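Local structure of putative aminooxidase (Propionibacterium acnes, 2BA9) at residues 43-48 and 366-371; 280-285 and 327-332; 62-67 and 190-195. The protein is an FAD-containing polyunsaturated fatty acid isomerase that produces conjugated linoleic acid and belongs to the flavin-containing amine oxidoreductase family. All coordinates share one frame; numbering follows the deposited sequence.

Contact 1 (43-48 and 366-371). With FAD (flavin-adenine dinucleotide), chain D.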
# COMPACT_ATOMS: atom_id res chain seq x y z
N GLY A 43 1.05 11.37 -6.93
CA GLY A 43 1.53 10.00 -6.90
C GLY A 43 1.54 9.43 -5.49
O GLY A 43 1.58 8.19 -5.32
N GLY A 44 1.50 10.31 -4.49
CA GLY A 44 1.61 9.90 -3.09
C GLY A 44 2.81 8.99 -2.81
O GLY A 44 3.97 9.42 -2.92
N LYS A 45 2.52 7.74 -2.47
CA LYS A 45 3.56 6.78 -2.08
C LYS A 45 4.13 5.99 -3.27
O LYS A 45 5.01 5.13 -3.11
CB LYS A 45 3.05 5.85 -0.96
CG LYS A 45 2.74 6.60 0.34
CD LYS A 45 2.64 5.66 1.53
CE LYS A 45 1.31 4.90 1.54
NZ LYS A 45 0.15 5.76 1.93
N CYS A 46 3.63 6.30 -4.46
CA CYS A 46 4.35 6.05 -5.71
C CYS A 46 5.22 7.28 -5.93
O CYS A 46 4.75 8.29 -6.48
CB CYS A 46 3.40 5.85 -6.87
SG CYS A 46 2.41 4.37 -6.72
N HIS A 47 6.47 7.19 -5.48
CA HIS A 47 7.34 8.36 -5.36
C HIS A 47 8.72 8.03 -5.87
O HIS A 47 9.46 7.27 -5.22
CB HIS A 47 7.41 8.80 -3.91
CG HIS A 47 7.90 10.19 -3.71
ND1 HIS A 47 7.15 11.29 -4.07
CD2 HIS A 47 9.06 10.67 -3.20
CE1 HIS A 47 7.83 12.39 -3.78
NE2 HIS A 47 8.98 12.04 -3.24
N SER A 48 9.07 8.63 -7.00
CA SER A 48 10.26 8.25 -7.75
C SER A 48 11.17 9.45 -8.07
O SER A 48 11.10 10.02 -9.16
CB SER A 48 9.82 7.56 -9.05
OG SER A 48 8.73 6.68 -8.83
N GLN A 366 12.68 8.45 4.45
CA GLN A 366 11.26 8.70 4.63
C GLN A 366 10.64 7.64 5.51
O GLN A 366 10.79 6.46 5.22
CB GLN A 366 10.56 8.66 3.27
CG GLN A 366 9.08 8.97 3.32
CD GLN A 366 8.80 10.42 3.54
OE1 GLN A 366 9.23 11.27 2.76
NE2 GLN A 366 8.05 10.72 4.59
N THR A 367 9.95 8.06 6.57
CA THR A 367 8.98 7.16 7.25
C THR A 367 7.58 7.48 6.71
O THR A 367 7.08 8.60 6.81
CB THR A 367 9.02 7.25 8.79
OG1 THR A 367 10.33 6.90 9.25
CG2 THR A 367 8.01 6.27 9.40
N TRP A 368 6.96 6.48 6.12
CA TRP A 368 5.69 6.67 5.43
C TRP A 368 4.52 6.31 6.35
O TRP A 368 4.61 5.40 7.16
CB TRP A 368 5.61 5.73 4.24
CG TRP A 368 6.57 5.97 3.14
CD1 TRP A 368 7.68 5.23 2.85
CD2 TRP A 368 6.50 6.99 2.14
NE1 TRP A 368 8.29 5.72 1.73
CE2 TRP A 368 7.59 6.80 1.28
CE3 TRP A 368 5.61 8.04 1.89
CZ2 TRP A 368 7.82 7.63 0.17
CZ3 TRP A 368 5.84 8.86 0.79
CH2 TRP A 368 6.94 8.65 -0.05
N TYR A 369 3.41 7.04 6.19
CA TYR A 369 2.13 6.62 6.74
C TYR A 369 1.68 5.49 5.84
O TYR A 369 1.37 5.69 4.64
CB TYR A 369 1.12 7.75 6.73
CG TYR A 369 -0.27 7.36 7.16
CD1 TYR A 369 -0.67 7.47 8.49
CD2 TYR A 369 -1.21 6.90 6.24
CE1 TYR A 369 -1.98 7.14 8.89
CE2 TYR A 369 -2.50 6.56 6.62
CZ TYR A 369 -2.87 6.67 7.94
OH TYR A 369 -4.15 6.33 8.30
N TYR A 370 1.67 4.29 6.41
CA TYR A 370 1.61 3.08 5.63
C TYR A 370 0.54 2.16 6.16
O TYR A 370 0.28 2.11 7.37
CB TYR A 370 2.97 2.38 5.68
CG TYR A 370 3.22 1.44 4.53
CD1 TYR A 370 3.41 1.92 3.24
CD2 TYR A 370 3.28 0.07 4.73
CE1 TYR A 370 3.63 1.07 2.18
CE2 TYR A 370 3.51 -0.81 3.66
CZ TYR A 370 3.69 -0.29 2.39
OH TYR A 370 3.92 -1.12 1.33
N PHE A 371 -0.06 1.43 5.23
CA PHE A 371 -1.03 0.38 5.51
C PHE A 371 -2.01 0.69 6.63
O PHE A 371 -1.97 0.03 7.66
CB PHE A 371 -0.30 -0.95 5.77
CG PHE A 371 -1.24 -2.14 5.94
CD1 PHE A 371 -2.38 -2.27 5.14
CD2 PHE A 371 -0.98 -3.11 6.89
CE1 PHE A 371 -3.23 -3.37 5.27
CE2 PHE A 371 -1.84 -4.20 7.05
CZ PHE A 371 -2.97 -4.33 6.23
PA FAD D . -1.18 7.67 -0.97
O1A FAD D . -0.32 7.00 -2.00
O2A FAD D . -0.59 7.79 0.43
O5B FAD D . -1.49 9.17 -1.45
C5B FAD D . -2.33 9.95 -0.64
C4B FAD D . -2.32 11.39 -1.12
O4B FAD D . -3.20 12.14 -0.31
C3B FAD D . -0.92 12.01 -1.04
O3B FAD D . -0.57 12.56 -2.28
C2B FAD D . -1.06 13.04 0.06
O2B FAD D . -0.13 14.12 -0.07
C1B FAD D . -2.56 13.36 0.00
N9A FAD D . -3.01 13.93 1.28
C8A FAD D . -2.86 13.38 2.54
N7A FAD D . -3.40 14.24 3.45
C5A FAD D . -3.90 15.32 2.79
C6A FAD D . -4.54 16.50 3.21
N6A FAD D . -5.12 16.54 4.46
N1A FAD D . -4.96 17.41 2.25
C2A FAD D . -4.70 17.21 0.90
N3A FAD D . -4.06 16.04 0.50
C4A FAD D . -3.65 15.13 1.42
N1 FAD D . 2.02 -0.71 -3.82
C2 FAD D . 1.94 -1.74 -4.73
O2 FAD D . 0.91 -1.91 -5.38
N3 FAD D . 3.01 -2.61 -4.89
C4 FAD D . 4.16 -2.42 -4.16
O4 FAD D . 5.11 -3.21 -4.34
C4X FAD D . 4.25 -1.37 -3.24
N5 FAD D . 5.39 -1.17 -2.47
C5X FAD D . 5.55 -0.04 -1.69
C6 FAD D . 6.75 0.21 -1.04
C7 FAD D . 6.91 1.37 -0.29
C7M FAD D . 8.23 1.61 0.38
C8 FAD D . 5.85 2.27 -0.17
C8M FAD D . 5.97 3.53 0.63
C9 FAD D . 4.65 2.01 -0.82
C9A FAD D . 4.48 0.85 -1.58
N10 FAD D . 3.26 0.55 -2.22
C10 FAD D . 3.17 -0.50 -3.10
C1' FAD D . 1.97 1.14 -1.74
C2' FAD D . 1.44 2.21 -2.68
O2' FAD D . 2.45 3.15 -3.04
C3' FAD D . 0.27 2.89 -1.98
O3' FAD D . -0.64 1.89 -1.51
C4' FAD D . -0.42 3.87 -2.91
O4' FAD D . 0.40 5.01 -3.16
C5' FAD D . -1.75 4.26 -2.29
O5' FAD D . -2.28 5.38 -2.95
P FAD D . -3.34 6.34 -2.19
O1P FAD D . -3.72 7.51 -3.08
O2P FAD D . -4.52 5.50 -1.82
O3P FAD D . -2.59 6.92 -0.90
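Lys-45 and Trp-368 carry a direct, mainly side-chain contact between the loop after strand 33-36 and the edge strand 359-373 of the mixed sheet, with FAD bound alongside both. The lysine chain runs past the indole in the opposite direction, its CG 3.6 Å from Trp-368 CE3. Two successive bends, chi3 -76° and chi4 -74°, then let NZ donate a hydrogen bond of 3.0 Å to Tyr-369 O, almost in line with its carbonyl bond. NZ also hydrogen-bonds FAD O2A at 2.6 Å and forms a salt bridge with Glu-401, so three acceptors grip the ammonium group. Lys-45 N, within the type II' turn from Gly-43 to Cys-46, adds a hydrogen bond of 3.0 Å to FAD O1A. FAD C8M sits over one face of the Trp-368 indole, while Gln-366 CG covers the opposite face. The six-membered ring of Trp-368 turns its edge to the face of the His-47 ring, offset, with planes at 73°. Tyr-370 meets the flavin through its own edge, CE1 3.3 Å from FAD C9. Holding one phosphate and the dimethylbenzene ring makes this part of the FAD pocket, consistent with the flavin-containing amine oxidoreductase family.

Contact 2 (280-285 and 327-332). With FAD (flavin-adenine dinucleotide), chain D.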
# COMPACT_ATOMS: atom_id res chain seq x y z
N GLN A 280 4.48 2.29 10.54
CA GLN A 280 5.60 3.21 10.35
C GLN A 280 6.73 2.52 9.55
O GLN A 280 7.63 1.90 10.14
CB GLN A 280 6.09 3.68 11.72
CG GLN A 280 5.06 4.46 12.54
CD GLN A 280 5.60 4.90 13.88
OE1 GLN A 280 6.70 5.46 13.98
NE2 GLN A 280 4.84 4.64 14.94
N TYR A 281 6.68 2.68 8.23
CA TYR A 281 7.57 2.00 7.27
C TYR A 281 8.63 2.95 6.73
O TYR A 281 8.30 3.94 6.05
CB TYR A 281 6.72 1.45 6.12
CG TYR A 281 7.35 0.45 5.17
CD1 TYR A 281 8.31 -0.47 5.60
CD2 TYR A 281 6.90 0.37 3.84
CE1 TYR A 281 8.85 -1.42 4.72
CE2 TYR A 281 7.42 -0.57 2.96
CZ TYR A 281 8.40 -1.47 3.40
OH TYR A 281 8.91 -2.42 2.53
N MET A 282 9.90 2.66 7.04
CA MET A 282 11.00 3.59 6.76
C MET A 282 11.90 3.10 5.64
O MET A 282 12.41 1.98 5.66
CB MET A 282 11.84 3.84 8.01
CG MET A 282 12.92 4.88 7.82
SD MET A 282 13.54 5.58 9.36
CE MET A 282 15.07 4.68 9.57
N VAL A 283 12.09 3.98 4.67
CA VAL A 283 12.94 3.72 3.53
C VAL A 283 14.13 4.66 3.63
O VAL A 283 13.97 5.83 3.95
CB VAL A 283 12.20 3.97 2.21
CG1 VAL A 283 13.09 3.63 1.00
CG2 VAL A 283 10.89 3.18 2.18
N ASP A 284 15.31 4.12 3.37
CA ASP A 284 16.52 4.90 3.28
C ASP A 284 17.14 4.63 1.93
O ASP A 284 17.34 3.47 1.57
CB ASP A 284 17.51 4.51 4.38
CG ASP A 284 17.10 5.00 5.73
OD1 ASP A 284 17.71 5.98 6.20
OD2 ASP A 284 16.19 4.39 6.35
N ALA A 285 17.43 5.70 1.19
CA ALA A 285 18.10 5.61 -0.10
C ALA A 285 19.59 5.76 0.14
O ALA A 285 20.03 6.79 0.66
CB ALA A 285 17.59 6.70 -1.08
N THR A 327 16.73 0.65 1.38
CA THR A 327 16.54 -0.30 2.46
C THR A 327 15.19 -0.07 3.09
O THR A 327 14.66 1.05 3.06
CB THR A 327 17.62 -0.15 3.57
OG1 THR A 327 17.36 1.04 4.33
CG2 THR A 327 19.03 -0.11 2.99
N TYR A 328 14.65 -1.14 3.70
CA TYR A 328 13.28 -1.17 4.23
C TYR A 328 13.24 -1.80 5.62
O TYR A 328 13.69 -2.93 5.79
CB TYR A 328 12.39 -1.95 3.26
CG TYR A 328 12.46 -1.39 1.84
CD1 TYR A 328 11.50 -0.49 1.37
CD2 TYR A 328 13.50 -1.73 0.99
CE1 TYR A 328 11.59 0.05 0.10
CE2 TYR A 328 13.60 -1.21 -0.28
CZ TYR A 328 12.63 -0.32 -0.72
OH TYR A 328 12.73 0.20 -1.99
N LEU A 329 12.71 -1.07 6.59
CA LEU A 329 12.51 -1.58 7.95
C LEU A 329 11.19 -1.07 8.50
O LEU A 329 10.63 -0.06 8.01
CB LEU A 329 13.65 -1.16 8.89
CG LEU A 329 13.91 0.35 9.08
CD1 LEU A 329 12.99 1.00 10.08
CD2 LEU A 329 15.37 0.64 9.47
N LEU A 330 10.70 -1.74 9.53
CA LEU A 330 9.46 -1.34 10.19
C LEU A 330 9.72 -0.88 11.62
O LEU A 330 10.52 -1.48 12.34
CB LEU A 330 8.45 -2.48 10.20
CG LEU A 330 7.46 -2.54 9.04
CD1 LEU A 330 6.72 -3.87 9.13
CD2 LEU A 330 6.51 -1.35 9.08
N ARG A 331 9.00 0.17 12.02
CA ARG A 331 9.22 0.82 13.31
C ARG A 331 8.18 0.48 14.37
O ARG A 331 8.36 0.87 15.52
CB ARG A 331 9.29 2.34 13.13
CG ARG A 331 10.53 2.77 12.35
CD ARG A 331 10.65 4.27 12.14
NE ARG A 331 10.21 5.04 13.29
CZ ARG A 331 10.14 6.36 13.33
NH1 ARG A 331 10.53 7.09 12.29
NH2 ARG A 331 9.71 6.97 14.44
N ASN A 332 7.14 -0.25 14.02
CA ASN A 332 6.05 -0.51 14.96
C ASN A 332 5.52 -1.95 14.90
O ASN A 332 5.64 -2.63 13.88
CB ASN A 332 4.90 0.46 14.69
CG ASN A 332 4.18 0.13 13.40
OD1 ASN A 332 4.74 0.29 12.30
ND2 ASN A 332 2.97 -0.39 13.51
PA FAD D . -1.18 7.67 -0.97
O1A FAD D . -0.32 7.00 -2.00
O2A FAD D . -0.59 7.79 0.43
O5B FAD D . -1.49 9.17 -1.45
C5B FAD D . -2.33 9.95 -0.64
C4B FAD D . -2.32 11.39 -1.12
O4B FAD D . -3.20 12.14 -0.31
C3B FAD D . -0.92 12.01 -1.04
O3B FAD D . -0.57 12.56 -2.28
C2B FAD D . -1.06 13.04 0.06
O2B FAD D . -0.13 14.12 -0.07
C1B FAD D . -2.56 13.36 0.00
N9A FAD D . -3.01 13.93 1.28
C8A FAD D . -2.86 13.38 2.54
N7A FAD D . -3.40 14.24 3.45
C5A FAD D . -3.90 15.32 2.79
C6A FAD D . -4.54 16.50 3.21
N6A FAD D . -5.12 16.54 4.46
N1A FAD D . -4.96 17.41 2.25
C2A FAD D . -4.70 17.21 0.90
N3A FAD D . -4.06 16.04 0.50
C4A FAD D . -3.65 15.13 1.42
N1 FAD D . 2.02 -0.71 -3.82
C2 FAD D . 1.94 -1.74 -4.73
O2 FAD D . 0.91 -1.91 -5.38
N3 FAD D . 3.01 -2.61 -4.89
C4 FAD D . 4.16 -2.42 -4.16
O4 FAD D . 5.11 -3.21 -4.34
C4X FAD D . 4.25 -1.37 -3.24
N5 FAD D . 5.39 -1.17 -2.47
C5X FAD D . 5.55 -0.04 -1.69
C6 FAD D . 6.75 0.21 -1.04
C7 FAD D . 6.91 1.37 -0.29
C7M FAD D . 8.23 1.61 0.38
C8 FAD D . 5.85 2.27 -0.17
C8M FAD D . 5.97 3.53 0.63
C9 FAD D . 4.65 2.01 -0.82
C9A FAD D . 4.48 0.85 -1.58
N10 FAD D . 3.26 0.55 -2.22
C10 FAD D . 3.17 -0.50 -3.10
C1' FAD D . 1.97 1.14 -1.74
C2' FAD D . 1.44 2.21 -2.68
O2' FAD D . 2.45 3.15 -3.04
C3' FAD D . 0.27 2.89 -1.98
O3' FAD D . -0.64 1.89 -1.51
C4' FAD D . -0.42 3.87 -2.91
O4' FAD D . 0.40 5.01 -3.16
C5' FAD D . -1.75 4.26 -2.29
O5' FAD D . -2.28 5.38 -2.95
P FAD D . -3.34 6.34 -2.19
O1P FAD D . -3.72 7.51 -3.08
O2P FAD D . -4.52 5.50 -1.82
O3P FAD D . -2.59 6.92 -0.90
O HOH W 1 15.35 1.74 5.91
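Tyr-281 and Tyr-328 lean across each other on the face of the sheet that looks to the flavin, meeting obliquely, their ring planes 38° apart. Tyr-281 OH reaches 3.4 Å from Tyr-328 CD1 and is itself bonded to Ala-167 O. Val-283 lies alongside Tyr-328, pointing the same way, with CG2 3.8 Å from CD1 of that ring. The three side chains converge on the flavin methyl C7M: Tyr-328 offers its ring edge, Tyr-281 CE2 lies 3.5 Å from FAD C7M, and Val-283 CG2 comes within 3.6 Å of it. On the other face Met-282 and Leu-329 run side by side, Met-282 CB 3.7 Å from Leu-329 CD1. Next to them a water sits within hydrogen-bonding distance of Asp-284 OD2, Met-282 O and Thr-327 OG1, with more acceptors in reach than its protons can serve. The backbones pair antiparallel; Met-282 N bonds to Leu-329 O at 3.0 Å. Beyond the strand end, Asn-332 turns its amide back (chi1 71°) so that OD1 accepts Gln-280 N at 2.7 Å, the donor standing above the amide plane. Gln-280 OE1 packs over one face of the Arg-331 guanidinium without hydrogen-bonding; Gln-280 NE2 bonds to Asp-338 and Arg-331 NE to Lys-339 O. Strand 277-288 is flanked on its other side by strand 359-373, and strand 325-330 by strand 310-315; helix 341-355 packs on the Met-282, Thr-327 and Leu-329 face.

Contact 3 (62-67 and 190-195). With FAD (flavin-adenine dinucleotide), chain D.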
# COMPACT_ATOMS: atom_id res chain seq x y z
N MET A 62 6.71 -2.18 -7.70
CA MET A 62 6.25 -3.26 -8.58
C MET A 62 4.75 -3.51 -8.60
O MET A 62 4.00 -3.05 -7.74
CB MET A 62 6.95 -4.57 -8.20
CG MET A 62 6.59 -5.15 -6.83
SD MET A 62 7.83 -6.35 -6.28
CE MET A 62 9.18 -5.27 -5.76
N GLY A 63 4.35 -4.27 -9.62
CA GLY A 63 3.02 -4.85 -9.73
C GLY A 63 3.11 -6.27 -10.27
O GLY A 63 4.20 -6.81 -10.47
N VAL A 64 1.94 -6.87 -10.49
CA VAL A 64 1.84 -8.20 -11.11
C VAL A 64 0.89 -8.10 -12.29
O VAL A 64 0.16 -7.10 -12.40
CB VAL A 64 1.37 -9.29 -10.10
CG1 VAL A 64 2.52 -9.74 -9.21
CG2 VAL A 64 0.17 -8.81 -9.28
N PRO A 65 0.90 -9.11 -13.19
CA PRO A 65 0.07 -9.08 -14.40
C PRO A 65 -1.41 -9.00 -14.14
O PRO A 65 -2.16 -8.61 -15.03
CB PRO A 65 0.40 -10.41 -15.10
CG PRO A 65 1.71 -10.82 -14.57
CD PRO A 65 1.76 -10.31 -13.16
N SER A 66 -1.83 -9.37 -12.93
CA SER A 66 -3.24 -9.25 -12.51
C SER A 66 -3.60 -7.83 -12.03
O SER A 66 -4.66 -7.62 -11.46
CB SER A 66 -3.59 -10.30 -11.43
OG SER A 66 -2.83 -10.14 -10.23
N TYR A 67 -2.73 -6.85 -12.26
CA TYR A 67 -3.04 -5.45 -11.91
C TYR A 67 -3.93 -4.84 -13.00
O TYR A 67 -3.54 -3.89 -13.68
CB TYR A 67 -1.75 -4.64 -11.73
CG TYR A 67 -1.20 -4.59 -10.31
CD1 TYR A 67 -1.37 -5.65 -9.41
CD2 TYR A 67 -0.49 -3.47 -9.88
CE1 TYR A 67 -0.87 -5.58 -8.12
CE2 TYR A 67 0.02 -3.39 -8.59
CZ TYR A 67 -0.17 -4.45 -7.72
OH TYR A 67 0.34 -4.36 -6.44
N MET A 190 0.36 -14.28 -5.22
CA MET A 190 1.43 -15.00 -4.53
C MET A 190 2.27 -15.78 -5.53
O MET A 190 3.49 -15.69 -5.52
CB MET A 190 0.85 -15.94 -3.46
CG MET A 190 1.89 -16.68 -2.62
SD MET A 190 2.78 -15.62 -1.48
CE MET A 190 4.20 -15.15 -2.48
N MET A 191 1.61 -16.53 -6.40
CA MET A 191 2.32 -17.30 -7.43
C MET A 191 3.18 -16.43 -8.36
O MET A 191 4.32 -16.77 -8.67
CB MET A 191 1.34 -18.15 -8.23
CG MET A 191 0.68 -19.25 -7.42
SD MET A 191 1.82 -20.34 -6.57
CE MET A 191 1.86 -19.58 -4.94
N SER A 192 2.62 -15.29 -8.78
CA SER A 192 3.36 -14.32 -9.61
C SER A 192 4.62 -13.80 -8.90
O SER A 192 5.67 -13.63 -9.53
CB SER A 192 2.45 -13.15 -10.00
OG SER A 192 1.37 -13.62 -10.80
N PHE A 193 4.52 -13.54 -7.61
CA PHE A 193 5.71 -13.23 -6.80
C PHE A 193 6.68 -14.40 -6.76
O PHE A 193 7.87 -14.20 -6.90
CB PHE A 193 5.33 -12.80 -5.37
CG PHE A 193 5.23 -11.32 -5.22
CD1 PHE A 193 4.02 -10.67 -5.38
CD2 PHE A 193 6.36 -10.56 -4.94
CE1 PHE A 193 3.92 -9.30 -5.25
CE2 PHE A 193 6.28 -9.21 -4.81
CZ PHE A 193 5.06 -8.57 -4.96
N ALA A 194 6.15 -15.61 -6.58
CA ALA A 194 6.95 -16.83 -6.51
C ALA A 194 7.73 -17.06 -7.80
O ALA A 194 8.90 -17.42 -7.78
CB ALA A 194 6.07 -18.04 -6.21
N LYS A 195 7.06 -16.86 -8.92
CA LYS A 195 7.70 -16.98 -10.23
C LYS A 195 8.62 -15.80 -10.58
O LYS A 195 9.49 -15.92 -11.44
CB LYS A 195 6.60 -17.10 -11.29
CG LYS A 195 7.11 -17.26 -12.71
CD LYS A 195 5.99 -17.68 -13.66
CE LYS A 195 6.43 -17.67 -15.14
NZ LYS A 195 6.99 -16.35 -15.59
PA FAD D . -1.18 7.67 -0.97
O1A FAD D . -0.32 7.00 -2.00
O2A FAD D . -0.59 7.79 0.43
O5B FAD D . -1.49 9.17 -1.45
C5B FAD D . -2.33 9.95 -0.64
C4B FAD D . -2.32 11.39 -1.12
O4B FAD D . -3.20 12.14 -0.31
C3B FAD D . -0.92 12.01 -1.04
O3B FAD D . -0.57 12.56 -2.28
C2B FAD D . -1.06 13.04 0.06
O2B FAD D . -0.13 14.12 -0.07
C1B FAD D . -2.56 13.36 0.00
N9A FAD D . -3.01 13.93 1.28
C8A FAD D . -2.86 13.38 2.54
N7A FAD D . -3.40 14.24 3.45
C5A FAD D . -3.90 15.32 2.79
C6A FAD D . -4.54 16.50 3.21
N6A FAD D . -5.12 16.54 4.46
N1A FAD D . -4.96 17.41 2.25
C2A FAD D . -4.70 17.21 0.90
N3A FAD D . -4.06 16.04 0.50
C4A FAD D . -3.65 15.13 1.42
N1 FAD D . 2.02 -0.71 -3.82
C2 FAD D . 1.94 -1.74 -4.73
O2 FAD D . 0.91 -1.91 -5.38
N3 FAD D . 3.01 -2.61 -4.89
C4 FAD D . 4.16 -2.42 -4.16
O4 FAD D . 5.11 -3.21 -4.34
C4X FAD D . 4.25 -1.37 -3.24
N5 FAD D . 5.39 -1.17 -2.47
C5X FAD D . 5.55 -0.04 -1.69
C6 FAD D . 6.75 0.21 -1.04
C7 FAD D . 6.91 1.37 -0.29
C7M FAD D . 8.23 1.61 0.38
C8 FAD D . 5.85 2.27 -0.17
C8M FAD D . 5.97 3.53 0.63
C9 FAD D . 4.65 2.01 -0.82
C9A FAD D . 4.48 0.85 -1.58
N10 FAD D . 3.26 0.55 -2.22
C10 FAD D . 3.17 -0.50 -3.10
C1' FAD D . 1.97 1.14 -1.74
C2' FAD D . 1.44 2.21 -2.68
O2' FAD D . 2.45 3.15 -3.04
C3' FAD D . 0.27 2.89 -1.98
O3' FAD D . -0.64 1.89 -1.51
C4' FAD D . -0.42 3.87 -2.91
O4' FAD D . 0.40 5.01 -3.16
C5' FAD D . -1.75 4.26 -2.29
O5' FAD D . -2.28 5.38 -2.95
P FAD D . -3.34 6.34 -2.19
O1P FAD D . -3.72 7.51 -3.08
O2P FAD D . -4.52 5.50 -1.82
O3P FAD D . -2.59 6.92 -0.90
O HOH W 2 -1.11 -12.02 -11.08
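A Met-aromatic contact between Met-62 and Phe-193 joins the FAD-pocket loop 62-67, which leads into helix 68-77, to the last turns of helix 187-195. The two side chains cross at about a right angle. Met-62 SD is 3.6 Å from Phe-193 CE2 and approaches the ring obliquely, its direction from the centroid 64° off the ring normal. With CG held between backbone N and carbonyl carbon (chi1 67°), the methionine also lays CG 3.5 Å from FAD O4, so one side chain touches both helix and flavin. A bound dodecaethylene glycol, probably from the crystallisation liquor, lies about 3 Å from the Met-62 side chain at nearest atoms. Val-64 completes the apolar seam, its CG1 3.5 Å from Ser-192 CB and more loosely against Phe-193. No direct hydrogen bond crosses between the two segments; a water joins Ser-66 OG to Ser-192 OG, which is also bonded to Val-188 O one turn earlier in the helix. The type I turn from Val-64 to Tyr-67 carries the chain round to the N-cap of helix 68-77. One face of the Tyr-67 ring is covered by Gly-63 CA and Val-64 N, and Phe-408 meets the ring edge-to-face. So placed, Tyr-67 OH donates a hydrogen bond of 2.7 Å to FAD O2, which lies at the ring edge.

How the contacts relate
All three contacts reach the same FAD from different parts of the chain. Contacts 1 and 2, centres about 11 Å apart, share the mixed sheet: strands 359-373 and 277-288 are neighbours, and probable backbone hydrogen bonds tie Gln-366 to Val-283 and Trp-368 to Tyr-281. Contact 3 stands off, its centre about 21 Å from that of contact 1 and about 23 Å from that of contact 2, at the pyrimidine end of the flavin. Along the chain contact 1 encloses the other two, with contact 3 closing before contact 2 opens. Distant segments thus hold phosphate, dimethylbenzene ring and pyrimidine end in one pocket.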